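Local coordinates for protein glutamyl-tRNA(Gln) amidotransferase subunit B, mitochondrial (Saccharomyces cerevisiae, PDB 4N0H) that forms the GatB/GatE-type catalytic-domain subunit of a mitochondrial amidotransferase assembly that also contains subunit F, at residues B[44-49]-B[159-164]. Numbering follows the deposited sequence.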
ATOM      1  N   ALA B  44       7.322 -29.885   8.766  1.00 31.58           N
ATOM      2  CA  ALA B  44       8.352 -29.536   7.797  1.00 33.94           C
ATOM      3  C   ALA B  44       8.333 -28.022   7.630  1.00 33.80           C
ATOM      4  O   ALA B  44       7.264 -27.416   7.608  1.00 31.82           O
ATOM      5  CB  ALA B  44       8.097 -30.227   6.462  1.00 33.24           C
ATOM      6  N   PRO B  45       9.517 -27.403   7.525  1.00 30.61           N
ATOM      7  CA  PRO B  45       9.595 -25.939   7.446  1.00 28.39           C
ATOM      8  C   PRO B  45       8.955 -25.411   6.168  1.00 30.16           C
ATOM      9  O   PRO B  45       9.015 -26.084   5.137  1.00 31.28           O
ATOM     10  CB  PRO B  45      11.104 -25.664   7.421  1.00 28.33           C
ATOM     11  CG  PRO B  45      11.754 -26.940   7.876  1.00 34.76           C
ATOM     12  CD  PRO B  45      10.843 -28.038   7.457  1.00 31.27           C
ATOM     13  N   ASN B  46       8.351 -24.226   6.247  1.00 28.18           N
ATOM     14  CA  ASN B  46       7.801 -23.543   5.083  1.00 25.53           C
ATOM     15  C   ASN B  46       6.829 -24.403   4.296  1.00 30.06           C
ATOM     16  O   ASN B  46       6.932 -24.542   3.074  1.00 36.38           O
ATOM     17  CB  ASN B  46       8.933 -23.019   4.205  1.00 24.95           C
ATOM     18  CG  ASN B  46       9.822 -22.034   4.948  1.00 29.81           C
ATOM     19  OD1 ASN B  46       9.337 -21.044   5.486  1.00 27.15           O
ATOM     20  ND2 ASN B  46      11.121 -22.328   5.021  1.00 23.36           N
ATOM     21  N   HIS B  47       5.891 -24.985   5.029  1.00 29.82           N
ATOM     22  CA  HIS B  47       4.909 -25.908   4.482  1.00 31.97           C
ATOM     23  C   HIS B  47       3.522 -25.286   4.647  1.00 30.77           C
ATOM     24  O   HIS B  47       2.682 -25.346   3.747  1.00 32.88           O
ATOM     25  CB  HIS B  47       5.016 -27.233   5.235  1.00 31.49           C
ATOM     26  CG  HIS B  47       3.975 -28.244   4.866  1.00 43.83           C
ATOM     27  ND1 HIS B  47       3.993 -28.933   3.672  1.00 46.26           N
ATOM     28  CD2 HIS B  47       2.902 -28.706   5.552  1.00 45.25           C
ATOM     29  CE1 HIS B  47       2.969 -29.767   3.634  1.00 46.03           C
ATOM     30  NE2 HIS B  47       2.289 -29.647   4.760  1.00 44.85           N
ATOM     31  N   HIS B  48       3.304 -24.664   5.799  1.00 29.34           N
ATOM     32  CA  HIS B  48       2.061 -23.950   6.071  1.00 24.96           C
ATOM     33  C   HIS B  48       2.199 -22.477   5.696  1.00 27.90           C
ATOM     34  O   HIS B  48       2.020 -21.592   6.541  1.00 27.24           O
ATOM     35  CB  HIS B  48       1.696 -24.072   7.553  1.00 26.92           C
ATOM     36  CG  HIS B  48       1.530 -25.482   8.022  1.00 30.92           C
ATOM     37  ND1 HIS B  48       0.576 -26.332   7.502  1.00 32.48           N
ATOM     38  CD2 HIS B  48       2.193 -26.194   8.967  1.00 32.67           C
ATOM     39  CE1 HIS B  48       0.656 -27.504   8.108  1.00 34.47           C
ATOM     40  NE2 HIS B  48       1.630 -27.446   9.001  1.00 34.73           N
ATOM     41  N   THR B  49       2.507 -22.216   4.428  1.00 27.43           N
ATOM     42  CA  THR B  49       2.787 -20.859   3.975  1.00 29.88           C
ATOM     43  C   THR B  49       2.135 -20.522   2.634  1.00 30.83           C
ATOM     44  O   THR B  49       2.436 -21.133   1.607  1.00 31.30           O
ATOM     45  CB  THR B  49       4.307 -20.628   3.837  1.00 28.72           C
ATOM     46  OG1 THR B  49       4.867 -21.652   3.013  1.00 32.78           O
ATOM     47  CG2 THR B  49       4.992 -20.654   5.197  1.00 26.85           C
ATOM     48  N   LEU B 159      18.880 -20.373   9.749  1.00 38.29           N
ATOM     49  CA  LEU B 159      17.797 -21.025   9.018  1.00 33.75           C
ATOM     50  C   LEU B 159      16.454 -20.410   9.395  1.00 33.88           C
ATOM     51  O   LEU B 159      16.156 -20.234  10.575  1.00 36.75           O
ATOM     52  CB  LEU B 159      17.778 -22.524   9.327  1.00 34.60           C
ATOM     53  CG  LEU B 159      19.082 -23.297   9.103  1.00 34.82           C
ATOM     54  CD1 LEU B 159      18.950 -24.719   9.612  1.00 38.02           C
ATOM     55  CD2 LEU B 159      19.474 -23.291   7.642  1.00 34.50           C
ATOM     56  N   VAL B 160      15.642 -20.094   8.390  1.00 27.63           N
ATOM     57  CA  VAL B 160      14.377 -19.418   8.629  1.00 31.21           C
ATOM     58  C   VAL B 160      13.186 -20.261   8.193  1.00 27.71           C
ATOM     59  O   VAL B 160      13.109 -20.706   7.048  1.00 27.45           O
ATOM     60  CB  VAL B 160      14.329 -18.047   7.908  1.00 29.12           C
ATOM     61  CG1 VAL B 160      12.968 -17.391   8.104  1.00 26.69           C
ATOM     62  CG2 VAL B 160      15.448 -17.146   8.414  1.00 26.49           C
ATOM     63  N   ASP B 161      12.261 -20.466   9.123  1.00 28.73           N
ATOM     64  CA  ASP B 161      11.017 -21.176   8.859  1.00 29.63           C
ATOM     65  C   ASP B 161       9.860 -20.197   9.043  1.00 29.93           C
ATOM     66  O   ASP B 161       9.682 -19.635  10.123  1.00 29.80           O
ATOM     67  CB  ASP B 161      10.886 -22.355   9.826  1.00 33.91           C
ATOM     68  CG  ASP B 161       9.597 -23.148   9.635  1.00 39.08           C
ATOM     69  OD1 ASP B 161       9.349 -24.056  10.457  1.00 43.39           O
ATOM     70  OD2 ASP B 161       8.834 -22.880   8.681  1.00 37.23           O
ATOM     71  N   LEU B 162       9.080 -19.994   7.986  1.00 27.49           N
ATOM     72  CA  LEU B 162       7.999 -19.010   8.018  1.00 27.32           C
ATOM     73  C   LEU B 162       6.629 -19.620   8.339  1.00 25.97           C
ATOM     74  O   LEU B 162       5.603 -18.960   8.172  1.00 27.28           O
ATOM     75  CB  LEU B 162       7.955 -18.211   6.705  1.00 26.27           C
ATOM     76  CG  LEU B 162       9.207 -17.366   6.420  1.00 29.10           C
ATOM     77  CD1 LEU B 162       9.125 -16.653   5.062  1.00 21.83           C
ATOM     78  CD2 LEU B 162       9.458 -16.360   7.547  1.00 29.64           C
ATOM     79  N   ASN B 163       6.613 -20.871   8.806  1.00 24.82           N
ATOM     80  CA  ASN B 163       5.364 -21.500   9.234  1.00 26.63           C
ATOM     81  C   ASN B 163       4.666 -20.653  10.300  1.00 30.36           C
ATOM     82  O   ASN B 163       3.442 -20.549  10.318  1.00 30.93           O
ATOM     83  CB  ASN B 163       5.595 -22.919   9.790  1.00 24.75           C
ATOM     84  CG  ASN B 163       5.696 -23.985   8.700  1.00 26.19           C
ATOM     85  OD1 ASN B 163       5.334 -23.761   7.546  1.00 25.36           O
ATOM     86  ND2 ASN B 163       6.181 -25.158   9.076  1.00 27.09           N
ATOM     87  N   ARG B 164       5.452 -20.050  11.188  1.00 24.86           N
ATOM     88  CA  ARG B 164       4.892 -19.288  12.299  1.00 27.14           C
ATOM     89  C   ARG B 164       4.631 -17.826  11.925  1.00 29.50           C
ATOM     90  O   ARG B 164       3.954 -17.104  12.651  1.00 32.19           O
ATOM     91  CB  ARG B 164       5.809 -19.367  13.522  1.00 30.02           C
ATOM     92  CG  ARG B 164       5.164 -18.890  14.816  1.00 34.22           C
ATOM     93  CD  ARG B 164       6.181 -18.791  15.944  1.00 39.47           C
ATOM     94  NE  ARG B 164       7.077 -17.648  15.775  1.00 39.27           N
ATOM     95  CZ  ARG B 164       8.133 -17.414  16.547  1.00 41.86           C
ATOM     96  NH1 ARG B 164       8.895 -16.349  16.331  1.00 44.86           N
ATOM     97  NH2 ARG B 164       8.430 -18.248  17.538  1.00 36.81           N
TER
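With chi1 at -82°, Asn163 turns its CG away from its own carbonyl carbon, and its amide reaches into the curve of residues 44-49; Asn46 adopts a similar torsion (-60°) and sends its amide the other way, alongside the backbone of 160-162. Each asparagine thus bonds, through its side-chain amide, the backbone of the other segment. Asn163 OD1 accepts from His47 N (2.9 Å), on a lone pair in the carbonyl plane, and from His48 N (2.8 Å), which lies above that plane. Its ND2 donates to Ala44 O at 2.9 Å, so three bonds hold the amide and fix which end carries the nitrogen. Asparagine suits the place because one short group offers both acceptor and donor to a non-repetitive loop.

Asn46 works likewise: OD1 takes the N-H of Leu162 at 2.7 Å, nearly straight at 164° although the donor stands above the amide plane, while ND2 makes a longer bond of 3.3 Å to Val160 O. Asp161 OD2 sits beside both amides. It receives Asn46 N (2.8 Å) from one face of the carboxylate and Asn163 N (3.0 Å) from the other, the latter bond closing an Asx turn; a carboxylate oxygen suits this place because it can accept two backbone N-H groups at once. Pro45, which has no N-H to satisfy, rests its CB against the carboxylate carbon of Asp161. Thr49 adds a methyl contact, CG2 packing against Leu162 O.

Lys29 NZ donates to both His48 O and Asn163 O, while Ala147 and Ser132 of subunit F bond to Asn46 ND2 and His48 ND1. The contact ties the loop between strand 14-23 and helix 65-78 to strand 157-161 and the turn that follows it; that strand pairs antiparallel with strand 146-149, and a strand of subunit F continues the sheet beside Leu159 and Val160.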